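Phosphoribosylaminoimidazole carboxylase, ATPase subunit (Thermotoga maritima, PDB 3AX6) probably catalyses the ATP-dependent joining of bicarbonate to 5-aminoimidazole ribonucleotide, giving N5-carboxyaminoimidazole ribonucleotide in purine biosynthesis. Local coordinates at residues P34-G39 and D43-A48; D58-S63 and K79-E84; N111-P116 and A228-E233; S265-I270 and S276-H281; G345-V350 and L362-I367. All coordinates share one frame; numbering follows the deposited sequence.

Contact 1: residues P34-G39 and D43-A48; sequences PRSPAG and DEQIVA
Gln45 reaches from its strand into the loop at Ser36 and carries most of this contact. Its CB lies 4.2 Å from Gly39 CA, the backbone at the first turn of the short helix that follows Ser36. From there CG stands anti to the backbone N (chi1 -171°) and the chain stays extended, which delivers the amide to the start of that helix. CD comes within 3.4 Å of Ser36 OG. At the tip OE1 takes two donors from one residue. Ser36 N approaches in the carbonyl plane, on a lone pair, at 3.2 Å with an N-H...O angle of 161°, whereas Ser36 OG, 2.9 Å from Gln45 OE1, sits well above that plane. NE2 passes 4.0 Å from Pro34 CA and donates to Thr33 O, so both ends of the amide are held and its rotation is fixed. Ser36 is itself the N-cap: while its hydroxyl gives to Gln45 OE1, OG accepts from Gly39 N at 3.1 Å. The glutamine thus acts as a second shell that positions the cap. Nearer the surface Pro34 CG meets Val47 CG1 at 3.8 Å, the two side chains crossing at about a right angle. Strand 44-47 is an edge strand of the five-stranded parallel sheet and pairs with strand 26-31. The contact belongs to the beta-alpha-beta unit of strand 26-31, helix 37-41 and strand 44-47, part of the Rossmann-like fold of the preATP-grasp domain.

Contact 2: residues D58-S63 and K79-E84; sequences DLVKGS and KKLYNE
Val60 and Leu81 bring the last turns of helices 53-61 and 75-83 together, their CA atoms 7.7 Å apart. Both helices belong to the Rossmann-like preATP-grasp domain. The first is anchored on the parallel sheet by Leu59, which packs on Ile28 and Leu30 of strand 26-31. Each of the two facing residues points its CB toward the other helix. In Val60, CG1 lies between the backbone N and the carbonyl carbon (chi1 52°), directed at the isobutyl group of Leu81; it stands 3.7 Å from Leu81 CD2 and 3.9 Å from Leu81 CG. The modelled approach of Val60 CG1 to Leu81 CD1 is too close for carbons and is doubtful in detail. Tyr86 touches Val60, Lys61 and Leu81 alike and so covers this apolar pair, while Ile56 and Glu57 also pack on Leu81. Toward solvent the extended chain of Lys61 runs alongside, its CE 4.3 Å from Leu81 CD2. Its ammonium ends near the Lys80-Glu84 pair without joining it, and probably feels both the acid and the like charge of Lys80: Lys61 NZ is 5.5 Å from Glu84 OE2. Lys80 NZ pairs with Glu84 OE2, just past the end of helix 75-83, in a salt bridge of 3.6 Å.

Contact 3: residues N111-P116 and A228-E233; sequences NGIPVP and ATSVVE
Ser230 OG, beside the end of Ile113, is the polar atom of this contact. Its strong partner is Ile227 O, one turn back in the same helix, and a water adds a weak bond at 3.4 Å to Ser230 OG. That water also donates to Gly112 O at 3.3 Å, making a loose bridge from helix to loop. The hydroxyl lies between the backbone N and the carbonyl carbon (chi1 70°), where it can reach back to the helix carbonyl. What remains across the contact is apolar. Ile113 sends two branches to two neighbouring helix residues. Its CD1 meets Ser230 CB at 3.7 Å; the modelled distance from CD1 to the hydroxyl is too short to be trusted. Its CG2, the branch anti to the backbone N, touches Val231 CG2 at 3.9 Å, and the two side chains cross at about a right angle. Gly112, with positive phi, is the C-prime residue of a Schellman motif that ends helix 101-110, with Ile113 N turned back to Leu108 O. Ile113 then packs on Leu108 of the helix just ended. The side chain of Ile113 is about 10 Å from that of Asn256, which binds ADP, so the contact is near the nucleotide site of the ATP-grasp domain without touching it. Strand 253-259 runs beside both segments, touching Ile113 through Val255 and Val231 through Ile258, while Ala228 and Val232 turn helix 218-235 onto strand 174-184, and Thr229 reaches strand 190-198.

Contact 4: residues S265-I270 and S276-H281; sequences SGHYTI and SQFEQH
The rings of His267 and Phe278 meet rim to rim, centroids 5.9 Å apart and planes turned by only 18°, neither lying over the other. His267 CE1 is 3.7 Å from Phe278 CZ, and Ile270 CD1 lies 3.9 Å from Phe278 CE2, at the phenyl ring's edge. One face of Phe278 carries Gln277 CG, offset toward the rim. The imidazole also stacks with His346 of the C-terminal domain, and Met15 of helix 11-22 packs on both Phe278 and Ile270. The Gln277 amide stands steeply to the imidazole, at 76° between planes; its NE2 is 3.6 Å from His267 ND1 and 3.3 Å from Gly266 C, close approaches rather than bonds. OE1 of Gln277 is held by His263 N. CG between the backbone N and the carbonyl carbon (chi1 72°), with the chain extended beyond it, carries the amide across to Gly266 and His267.

At the backbone, Thr269 OG1 joins the two segments. It gives its proton to Gly266 O at 2.7 Å, nearly along the C=O axis, and accepts from Gln277 N at 3.0 Å. Gly266 O takes Thr269 N as well. Ser276 CB packs against Ile270 CG1, while Ser276 OG accepts from Glu279 N at 3.2 Å. The threonine bond links helix 268-272 to the start of helix 277-285, which Ser276 N-caps; these consecutive helices of the ATP-grasp domain pack against helix 11-22 of the Rossmann-like domain.

Contact 5: residues G345-V350 and L362-I367; sequences GHFTVV and LRAKKI
Phe347 holds CG between its backbone N and carbonyl carbon; this chi1 of 71° sends the ring from the strand toward the helix end at Ala364 and Lys365, and chi2 81° sets its tilt. The outer rim does the touching. CE1 meets Ala364 CB at 4.1 Å, CZ lies 3.8 Å from Lys365 N, and CE2 is 4.1 Å from Lys365 CA; Ala364 C and Lys365 N approach the ring obliquely. Lys365 adds the root of its side chain, CB being 4.3 Å from Phe347 CZ, before the rest of the chain leads the ammonium away. This is a helix packed on a sheet: strand 343-350, in the C-terminal domain's share of the large antiparallel sheet that also holds ATP-grasp strands, is followed by helix 354-364, which returns across its face. Phe347 sits between Val302 and Leu304 of strand 299-305 and Leu328 of strand 328-332, and Leu328 also touches Ala364, so ring and methyl belong to one apolar cluster, with Leu368 also on Phe347. The next strand residue of the same facing, Val349, packs on Lys360 and Ala361 farther up the helix. Beyond the ring the chain turns on, with Ile367 N bonded to Ala364 O at 2.9 Å.

In the fold
From the N terminus the five contacts come strictly in series, none nesting or crossing. Contact 1 closes over three residues, from the start of helix 37-41 to strand 44-47, and contact 2 spans the strand between two helices; both lie in the preATP-grasp domain and touch through Ile46 CD1 and Leu59 CD1, 4.1 Å apart. Contact 3 closes the longest loop, over 111 residues, tying the start of the ATP-grasp domain to its helix 218-235. Contact 4 closes over five residues, the end of one helix and the turn into the next, in the same domain, about 10 Å at nearest atoms from contact 3. Contact 5 folds the C-terminal helix back on strand 343-350 and meets contact 4 where His267 and His346 adjoin, linking the last two domains.

Contact 1: residues P34-G39 and D43-A48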
# COMPACT_ATOMS: atom_id res chain seq x y z
N PRO A 34 -15.35 15.76 12.16
CA PRO A 34 -16.21 15.00 11.24
C PRO A 34 -15.48 14.72 9.94
O PRO A 34 -14.70 15.55 9.47
CB PRO A 34 -17.40 15.93 11.05
CG PRO A 34 -17.48 16.64 12.36
CD PRO A 34 -16.04 16.97 12.63
N ARG A 35 -15.73 13.55 9.36
CA ARG A 35 -15.07 13.18 8.11
C ARG A 35 -13.56 13.38 8.22
O ARG A 35 -12.94 14.06 7.40
CB ARG A 35 -15.63 14.01 6.95
CG ARG A 35 -17.06 13.65 6.58
CD ARG A 35 -17.64 14.60 5.53
NE ARG A 35 -16.89 14.60 4.27
CZ ARG A 35 -16.68 13.53 3.52
NH1 ARG A 35 -17.16 12.34 3.88
NH2 ARG A 35 -15.99 13.64 2.39
N SER A 36 -12.98 12.79 9.26
CA SER A 36 -11.54 12.87 9.47
C SER A 36 -10.89 11.99 8.42
O SER A 36 -11.55 11.16 7.80
CB SER A 36 -11.18 12.36 10.87
OG SER A 36 -11.65 11.03 11.07
N PRO A 37 -9.58 12.17 8.18
CA PRO A 37 -8.87 11.38 7.18
C PRO A 37 -9.09 9.87 7.36
O PRO A 37 -9.30 9.14 6.39
CB PRO A 37 -7.42 11.78 7.41
CG PRO A 37 -7.54 13.22 7.82
CD PRO A 37 -8.69 13.18 8.79
N ALA A 38 -9.05 9.41 8.61
CA ALA A 38 -9.23 7.99 8.91
C ALA A 38 -10.68 7.57 8.84
O ALA A 38 -11.00 6.52 8.29
CB ALA A 38 -8.66 7.67 10.28
N GLY A 39 -11.56 8.40 9.39
CA GLY A 39 -12.98 8.09 9.37
C GLY A 39 -13.53 7.93 7.97
O GLY A 39 -14.42 7.11 7.73
N ASP A 43 -15.12 2.13 8.52
CA ASP A 43 -16.50 1.67 8.36
C ASP A 43 -17.46 2.62 9.08
O ASP A 43 -18.57 2.86 8.62
CB ASP A 43 -16.64 0.26 8.93
CG ASP A 43 -15.84 -0.76 8.16
OD1 ASP A 43 -16.37 -1.31 7.17
OD2 ASP A 43 -14.66 -0.99 8.53
N GLU A 44 -17.01 3.16 10.20
CA GLU A 44 -17.79 4.09 11.01
C GLU A 44 -16.86 5.05 11.73
O GLU A 44 -15.68 4.75 11.92
CB GLU A 44 -18.58 3.35 12.08
CG GLU A 44 -19.64 2.39 11.60
CD GLU A 44 -20.24 1.64 12.77
OE1 GLU A 44 -20.53 2.28 13.79
OE2 GLU A 44 -20.42 0.41 12.67
N GLN A 45 -17.40 6.19 12.14
CA GLN A 45 -16.64 7.16 12.91
C GLN A 45 -17.54 7.68 14.01
O GLN A 45 -18.73 7.86 13.81
CB GLN A 45 -16.18 8.36 12.07
CG GLN A 45 -15.21 9.23 12.87
CD GLN A 45 -14.83 10.54 12.21
OE1 GLN A 45 -14.49 10.59 11.03
NE2 GLN A 45 -14.86 11.62 12.98
N ILE A 46 -16.95 7.89 15.18
CA ILE A 46 -17.67 8.43 16.31
C ILE A 46 -17.09 9.83 16.45
O ILE A 46 -15.90 9.99 16.72
CB ILE A 46 -17.39 7.64 17.61
CG1 ILE A 46 -17.90 6.21 17.47
CG2 ILE A 46 -18.08 8.32 18.79
CD1 ILE A 46 -17.57 5.32 18.67
N VAL A 47 -17.92 10.85 16.23
CA VAL A 47 -17.46 12.22 16.32
C VAL A 47 -17.37 12.58 17.80
O VAL A 47 -18.39 12.80 18.45
CB VAL A 47 -18.44 13.18 15.62
CG1 VAL A 47 -17.79 14.56 15.47
CG2 VAL A 47 -18.85 12.60 14.27
N ALA A 48 -16.15 12.64 18.32
CA ALA A 48 -15.95 12.95 19.73
C ALA A 48 -14.49 13.19 20.08
O ALA A 48 -13.59 12.67 19.43
CB ALA A 48 -16.49 11.81 20.59

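Contact 2: residues D58-S63 and K79-E84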
# COMPACT_ATOMS: atom_id res chain seq x y z
N ASP A 58 -17.75 3.89 24.59
CA ASP A 58 -18.59 3.23 23.60
C ASP A 58 -17.70 2.56 22.57
O ASP A 58 -17.97 1.45 22.13
CB ASP A 58 -19.49 4.23 22.86
CG ASP A 58 -20.50 4.90 23.77
OD1 ASP A 58 -21.21 4.18 24.50
OD2 ASP A 58 -20.58 6.14 23.73
N LEU A 59 -16.62 3.25 22.19
CA LEU A 59 -15.67 2.74 21.21
C LEU A 59 -15.02 1.44 21.65
O LEU A 59 -14.97 0.47 20.89
CB LEU A 59 -14.57 3.75 20.92
CG LEU A 59 -13.52 3.20 19.95
CD1 LEU A 59 -14.11 3.21 18.56
CD2 LEU A 59 -12.25 4.01 19.98
N VAL A 60 -14.50 1.42 22.88
CA VAL A 60 -13.84 0.23 23.40
C VAL A 60 -14.82 -0.93 23.58
O VAL A 60 -14.52 -2.06 23.20
CB VAL A 60 -13.14 0.53 24.75
CG1 VAL A 60 -14.11 1.18 25.70
CG2 VAL A 60 -12.58 -0.75 25.35
N LYS A 61 -15.99 -0.65 24.15
CA LYS A 61 -17.00 -1.70 24.36
C LYS A 61 -17.60 -2.21 23.05
O LYS A 61 -18.13 -3.32 23.00
CB LYS A 61 -18.12 -1.19 25.27
CG LYS A 61 -17.73 -1.04 26.72
CD LYS A 61 -18.91 -0.51 27.51
CE LYS A 61 -18.56 -0.29 28.97
NZ LYS A 61 -19.73 0.31 29.68
N GLY A 62 -17.53 -1.39 22.00
CA GLY A 62 -18.07 -1.80 20.72
C GLY A 62 -17.02 -2.43 19.83
O GLY A 62 -17.30 -2.77 18.68
N SER A 63 -15.81 -2.61 20.35
CA SER A 63 -14.73 -3.19 19.57
C SER A 63 -14.13 -4.39 20.28
O SER A 63 -14.27 -4.53 21.49
CB SER A 63 -13.63 -2.15 19.35
OG SER A 63 -14.15 -0.95 18.80
N LYS A 79 -7.54 2.92 31.18
CA LYS A 79 -7.00 2.05 32.22
C LYS A 79 -8.16 1.37 32.91
O LYS A 79 -8.10 0.19 33.25
CB LYS A 79 -6.19 2.86 33.24
CG LYS A 79 -5.54 1.99 34.30
CD LYS A 79 -4.87 2.82 35.41
CE LYS A 79 -3.64 3.58 34.92
NZ LYS A 79 -3.98 4.66 33.95
N LYS A 80 -9.23 2.12 33.12
CA LYS A 80 -10.43 1.58 33.76
C LYS A 80 -10.95 0.40 32.94
O LYS A 80 -11.10 -0.71 33.45
CB LYS A 80 -11.49 2.68 33.86
CG LYS A 80 -12.85 2.23 34.35
CD LYS A 80 -13.74 3.43 34.69
CE LYS A 80 -15.14 2.99 35.15
NZ LYS A 80 -15.92 2.35 34.06
N LEU A 81 -11.20 0.65 31.66
CA LEU A 81 -11.70 -0.36 30.74
C LEU A 81 -10.74 -1.53 30.61
O LEU A 81 -11.16 -2.69 30.51
CB LEU A 81 -11.95 0.26 29.38
CG LEU A 81 -13.03 1.34 29.42
CD1 LEU A 81 -12.81 2.31 28.28
CD2 LEU A 81 -14.42 0.69 29.37
N TYR A 82 -9.45 -1.23 30.61
CA TYR A 82 -8.45 -2.27 30.50
C TYR A 82 -8.49 -3.19 31.71
O TYR A 82 -8.25 -4.39 31.59
CB TYR A 82 -7.06 -1.64 30.35
CG TYR A 82 -5.92 -2.62 30.42
CD1 TYR A 82 -5.34 -2.98 31.64
CD2 TYR A 82 -5.38 -3.17 29.25
CE1 TYR A 82 -4.25 -3.85 31.70
CE2 TYR A 82 -4.30 -4.04 29.30
CZ TYR A 82 -3.73 -4.37 30.53
OH TYR A 82 -2.63 -5.20 30.57
N ASN A 83 -8.82 -2.63 32.87
CA ASN A 83 -8.91 -3.43 34.09
C ASN A 83 -10.18 -4.25 34.13
O ASN A 83 -10.30 -5.18 34.93
CB ASN A 83 -8.82 -2.52 35.31
CG ASN A 83 -7.40 -2.10 35.62
OD1 ASN A 83 -7.17 -1.06 36.22
ND2 ASN A 83 -6.45 -2.92 35.21
N GLU A 84 -11.13 -3.93 33.25
CA GLU A 84 -12.39 -4.67 33.18
C GLU A 84 -12.25 -5.79 32.16
O GLU A 84 -13.22 -6.49 31.87
CB GLU A 84 -13.55 -3.77 32.76
CG GLU A 84 -13.74 -2.52 33.60
CD GLU A 84 -15.12 -1.90 33.43
OE1 GLU A 84 -16.07 -2.43 34.04
OE2 GLU A 84 -15.25 -0.91 32.69

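Contact 3: residues N111-P116 and A228-E233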
# COMPACT_ATOMS: atom_id res chain seq x y z
N ASN A 111 15.07 -1.23 34.58
CA ASN A 111 15.25 -2.45 33.78
C ASN A 111 16.62 -2.58 33.12
O ASN A 111 16.80 -3.43 32.25
CB ASN A 111 14.16 -2.57 32.73
CG ASN A 111 12.81 -2.89 33.34
OD1 ASN A 111 12.11 -2.01 33.85
ND2 ASN A 111 12.43 -4.17 33.30
N GLY A 112 17.58 -1.75 33.52
CA GLY A 112 18.91 -1.83 32.96
C GLY A 112 19.08 -1.33 31.54
O GLY A 112 20.10 -1.59 30.90
N ILE A 113 18.08 -0.62 31.04
CA ILE A 113 18.12 -0.07 29.68
C ILE A 113 19.01 1.17 29.70
O ILE A 113 18.74 2.12 30.43
CB ILE A 113 16.71 0.36 29.23
CG1 ILE A 113 15.76 -0.85 29.27
CG2 ILE A 113 16.76 0.97 27.86
CD1 ILE A 113 16.17 -1.99 28.38
N PRO A 114 20.08 1.19 28.88
CA PRO A 114 21.02 2.32 28.80
C PRO A 114 20.33 3.67 28.59
O PRO A 114 19.60 3.85 27.62
CB PRO A 114 21.93 1.95 27.64
CG PRO A 114 21.91 0.45 27.66
CD PRO A 114 20.44 0.16 27.89
N VAL A 115 20.60 4.62 29.48
CA VAL A 115 19.99 5.94 29.41
C VAL A 115 20.89 6.99 30.07
O VAL A 115 21.68 6.67 30.95
CB VAL A 115 18.63 5.92 30.14
CG1 VAL A 115 18.83 5.52 31.60
CG2 VAL A 115 17.95 7.26 30.07
N PRO A 116 20.79 8.26 29.63
CA PRO A 116 21.61 9.33 30.22
C PRO A 116 21.32 9.51 31.71
O PRO A 116 20.19 9.26 32.15
CB PRO A 116 21.20 10.56 29.41
CG PRO A 116 20.84 9.99 28.08
CD PRO A 116 20.06 8.75 28.45
N ALA A 228 16.62 -1.64 21.71
CA ALA A 228 15.22 -1.40 21.37
C ALA A 228 14.34 -2.58 21.72
O ALA A 228 13.26 -2.42 22.28
CB ALA A 228 15.10 -1.08 19.88
N THR A 229 14.79 -3.78 21.36
CA THR A 229 14.04 -4.98 21.66
C THR A 229 13.84 -5.15 23.16
O THR A 229 12.75 -5.50 23.62
CB THR A 229 14.76 -6.22 21.10
OG1 THR A 229 14.86 -6.10 19.67
CG2 THR A 229 13.98 -7.49 21.46
N SER A 230 14.89 -4.89 23.93
CA SER A 230 14.81 -5.02 25.38
C SER A 230 13.81 -4.02 25.98
O SER A 230 13.24 -4.27 27.05
CB SER A 230 16.18 -4.80 26.00
OG SER A 230 16.56 -3.44 25.89
N VAL A 231 13.60 -2.90 25.30
CA VAL A 231 12.65 -1.90 25.78
C VAL A 231 11.21 -2.43 25.71
O VAL A 231 10.48 -2.42 26.70
CB VAL A 231 12.70 -0.60 24.95
CG1 VAL A 231 11.52 0.30 25.33
CG2 VAL A 231 14.01 0.14 25.20
N VAL A 232 10.83 -2.91 24.54
CA VAL A 232 9.49 -3.43 24.35
C VAL A 232 9.30 -4.71 25.18
O VAL A 232 8.19 -5.02 25.61
CB VAL A 232 9.21 -3.69 22.85
CG1 VAL A 232 10.28 -4.57 22.26
CG2 VAL A 232 7.84 -4.33 22.68
N GLU A 233 10.39 -5.44 25.41
CA GLU A 233 10.30 -6.66 26.21
C GLU A 233 10.04 -6.32 27.67
O GLU A 233 9.23 -6.96 28.33
CB GLU A 233 11.60 -7.47 26.12
CG GLU A 233 11.80 -8.27 24.83
CD GLU A 233 10.97 -9.54 24.77
OE1 GLU A 233 11.27 -10.40 23.92
OE2 GLU A 233 10.01 -9.68 25.57
O HOH W 1 19.02 -3.06 28.20

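Contact 4: residues S265-I270 and S276-H281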
# COMPACT_ATOMS: atom_id res chain seq x y z
N SER A 265 9.28 8.02 11.68
CA SER A 265 10.59 7.51 11.29
C SER A 265 10.49 6.09 10.73
O SER A 265 11.49 5.52 10.31
CB SER A 265 11.56 7.53 12.48
OG SER A 265 11.37 6.40 13.30
N GLY A 266 9.28 5.54 10.71
CA GLY A 266 9.08 4.19 10.19
C GLY A 266 8.34 4.11 8.86
O GLY A 266 8.03 3.01 8.39
N HIS A 267 8.04 5.25 8.24
CA HIS A 267 7.32 5.22 6.97
C HIS A 267 8.12 4.52 5.88
O HIS A 267 7.56 4.01 4.91
CB HIS A 267 6.97 6.64 6.50
CG HIS A 267 5.87 7.28 7.29
ND1 HIS A 267 4.76 6.59 7.72
CD2 HIS A 267 5.72 8.55 7.74
CE1 HIS A 267 3.97 7.40 8.41
NE2 HIS A 267 4.53 8.60 8.43
N TYR A 268 9.43 4.49 6.03
CA TYR A 268 10.28 3.85 5.04
C TYR A 268 9.87 2.40 4.85
O TYR A 268 9.94 1.87 3.73
CB TYR A 268 11.75 3.93 5.47
CG TYR A 268 12.14 2.94 6.53
CD1 TYR A 268 12.64 1.69 6.18
CD2 TYR A 268 12.01 3.24 7.89
CE1 TYR A 268 13.01 0.76 7.15
CE2 TYR A 268 12.37 2.30 8.88
CZ TYR A 268 12.87 1.06 8.49
OH TYR A 268 13.21 0.11 9.43
N THR A 269 9.42 1.76 5.92
CA THR A 269 9.03 0.35 5.86
C THR A 269 7.98 0.06 4.78
O THR A 269 7.95 -1.04 4.22
CB THR A 269 8.49 -0.16 7.23
OG1 THR A 269 7.30 0.56 7.58
CG2 THR A 269 9.53 0.05 8.34
N ILE A 270 7.13 1.04 4.49
CA ILE A 270 6.07 0.88 3.49
C ILE A 270 6.64 0.62 2.11
O ILE A 270 6.08 -0.16 1.33
CB ILE A 270 5.18 2.14 3.41
CG1 ILE A 270 4.47 2.36 4.75
CG2 ILE A 270 4.16 2.01 2.28
CD1 ILE A 270 3.78 3.71 4.86
N SER A 276 4.94 -3.55 6.20
CA SER A 276 4.95 -2.19 6.72
C SER A 276 4.63 -2.12 8.21
O SER A 276 3.97 -3.01 8.76
CB SER A 276 3.96 -1.31 5.96
OG SER A 276 2.65 -1.52 6.44
N GLN A 277 5.07 -1.04 8.85
CA GLN A 277 4.85 -0.83 10.27
C GLN A 277 3.36 -0.83 10.62
O GLN A 277 2.99 -1.18 11.74
CB GLN A 277 5.49 0.48 10.72
CG GLN A 277 4.77 1.74 10.25
CD GLN A 277 5.32 2.99 10.93
OE1 GLN A 277 5.70 2.95 12.10
NE2 GLN A 277 5.35 4.10 10.20
N PHE A 278 2.52 -0.43 9.67
CA PHE A 278 1.08 -0.37 9.88
C PHE A 278 0.43 -1.75 9.84
O PHE A 278 -0.47 -2.05 10.63
CB PHE A 278 0.45 0.57 8.86
CG PHE A 278 0.86 2.00 9.04
CD1 PHE A 278 0.28 2.78 10.04
CD2 PHE A 278 1.84 2.56 8.23
CE1 PHE A 278 0.68 4.11 10.23
CE2 PHE A 278 2.24 3.88 8.41
CZ PHE A 278 1.66 4.66 9.41
N GLU A 279 0.88 -2.61 8.93
CA GLU A 279 0.35 -3.96 8.88
C GLU A 279 0.85 -4.66 10.14
O GLU A 279 0.12 -5.38 10.81
CB GLU A 279 0.88 -4.73 7.67
CG GLU A 279 0.39 -6.16 7.63
CD GLU A 279 1.03 -6.99 6.55
OE1 GLU A 279 1.43 -6.41 5.52
OE2 GLU A 279 1.12 -8.22 6.72
N GLN A 280 2.12 -4.44 10.45
CA GLN A 280 2.77 -5.04 11.61
C GLN A 280 2.02 -4.71 12.90
O GLN A 280 1.81 -5.58 13.75
CB GLN A 280 4.22 -4.55 11.71
CG GLN A 280 5.12 -5.41 12.59
CD GLN A 280 5.36 -6.78 11.99
OE1 GLN A 280 4.47 -7.64 11.97
NE2 GLN A 280 6.57 -7.00 11.48
N HIS A 281 1.61 -3.45 13.02
CA HIS A 281 0.87 -2.99 14.19
C HIS A 281 -0.44 -3.75 14.35
O HIS A 281 -0.82 -4.13 15.46
CB HIS A 281 0.60 -1.49 14.07
CG HIS A 281 -0.04 -0.90 15.29
ND1 HIS A 281 0.60 -0.84 16.51
CD2 HIS A 281 -1.26 -0.35 15.48
CE1 HIS A 281 -0.20 -0.28 17.40
NE2 HIS A 281 -1.34 0.03 16.80

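Contact 5: residues G345-V350 and L362-I367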
# COMPACT_ATOMS: atom_id res chain seq x y z
N GLY A 345 2.65 15.40 3.90
CA GLY A 345 2.96 14.10 3.31
C GLY A 345 4.44 13.82 3.35
O GLY A 345 5.19 14.48 4.08
N HIS A 346 4.87 12.83 2.59
CA HIS A 346 6.27 12.48 2.50
C HIS A 346 6.54 11.84 1.15
O HIS A 346 5.60 11.46 0.45
CB HIS A 346 6.69 11.52 3.65
CG HIS A 346 6.14 10.13 3.52
ND1 HIS A 346 4.92 9.76 4.06
CD2 HIS A 346 6.64 9.02 2.94
CE1 HIS A 346 4.70 8.48 3.81
NE2 HIS A 346 5.73 8.01 3.13
N PHE A 347 7.81 11.77 0.78
CA PHE A 347 8.18 11.12 -0.46
C PHE A 347 9.37 10.25 -0.09
O PHE A 347 10.07 10.53 0.88
CB PHE A 347 8.49 12.13 -1.58
CG PHE A 347 9.76 12.92 -1.40
CD1 PHE A 347 10.99 12.38 -1.74
CD2 PHE A 347 9.71 14.24 -0.95
CE1 PHE A 347 12.16 13.13 -1.64
CE2 PHE A 347 10.86 15.01 -0.85
CZ PHE A 347 12.09 14.46 -1.19
N THR A 348 9.56 9.17 -0.84
CA THR A 348 10.64 8.24 -0.57
C THR A 348 11.45 7.95 -1.82
O THR A 348 10.93 7.96 -2.93
CB THR A 348 10.09 6.90 -0.04
OG1 THR A 348 9.33 7.13 1.15
CG2 THR A 348 11.21 5.95 0.27
N VAL A 349 12.74 7.71 -1.63
CA VAL A 349 13.62 7.42 -2.74
C VAL A 349 14.33 6.11 -2.44
O VAL A 349 15.19 6.07 -1.55
CB VAL A 349 14.66 8.54 -2.94
CG1 VAL A 349 15.71 8.11 -3.94
CG2 VAL A 349 13.97 9.81 -3.42
N VAL A 350 13.95 5.05 -3.14
CA VAL A 350 14.58 3.75 -2.93
C VAL A 350 15.67 3.55 -3.97
O VAL A 350 15.50 3.89 -5.14
CB VAL A 350 13.55 2.59 -3.02
CG1 VAL A 350 12.55 2.71 -1.89
CG2 VAL A 350 12.84 2.61 -4.37
N LEU A 362 17.72 14.49 -1.44
CA LEU A 362 18.05 15.88 -1.13
C LEU A 362 17.87 16.78 -2.34
O LEU A 362 17.52 17.95 -2.21
CB LEU A 362 19.48 15.99 -0.61
CG LEU A 362 19.74 15.28 0.72
CD1 LEU A 362 21.15 15.60 1.20
CD2 LEU A 362 18.70 15.74 1.75
N ARG A 363 18.11 16.22 -3.51
CA ARG A 363 17.97 16.95 -4.76
C ARG A 363 16.49 17.23 -5.02
O ARG A 363 16.12 18.30 -5.51
CB ARG A 363 18.57 16.13 -5.90
CG ARG A 363 18.58 16.80 -7.25
CD ARG A 363 19.50 16.05 -8.19
NE ARG A 363 19.07 14.67 -8.37
CZ ARG A 363 19.82 13.73 -8.93
NH1 ARG A 363 21.04 14.02 -9.36
NH2 ARG A 363 19.35 12.49 -9.06
N ALA A 364 15.65 16.25 -4.69
CA ALA A 364 14.21 16.38 -4.88
C ALA A 364 13.55 17.19 -3.75
O ALA A 364 12.47 17.75 -3.93
CB ALA A 364 13.57 15.00 -4.97
N LYS A 365 14.21 17.23 -2.60
CA LYS A 365 13.69 17.97 -1.45
C LYS A 365 13.53 19.45 -1.78
O LYS A 365 12.77 20.16 -1.12
CB LYS A 365 14.63 17.79 -0.25
CG LYS A 365 14.26 18.62 0.98
CD LYS A 365 15.17 18.28 2.16
CE LYS A 365 14.97 19.25 3.32
NZ LYS A 365 13.56 19.32 3.77
N LYS A 366 14.25 19.91 -2.80
CA LYS A 366 14.19 21.30 -3.23
C LYS A 366 13.22 21.50 -4.38
O LYS A 366 12.84 22.63 -4.68
CB LYS A 366 15.58 21.77 -3.67
CG LYS A 366 16.63 21.69 -2.57
CD LYS A 366 18.01 22.03 -3.10
CE LYS A 366 19.05 21.93 -2.00
NZ LYS A 366 20.43 22.13 -2.53
N ILE A 367 12.82 20.40 -5.00
CA ILE A 367 11.90 20.43 -6.14
C ILE A 367 10.43 20.25 -5.76
O ILE A 367 9.57 20.99 -6.23
CB ILE A 367 12.30 19.33 -7.16
CG1 ILE A 367 13.71 19.62 -7.67
CG2 ILE A 367 11.30 19.26 -8.30
CD1 ILE A 367 14.24 18.57 -8.63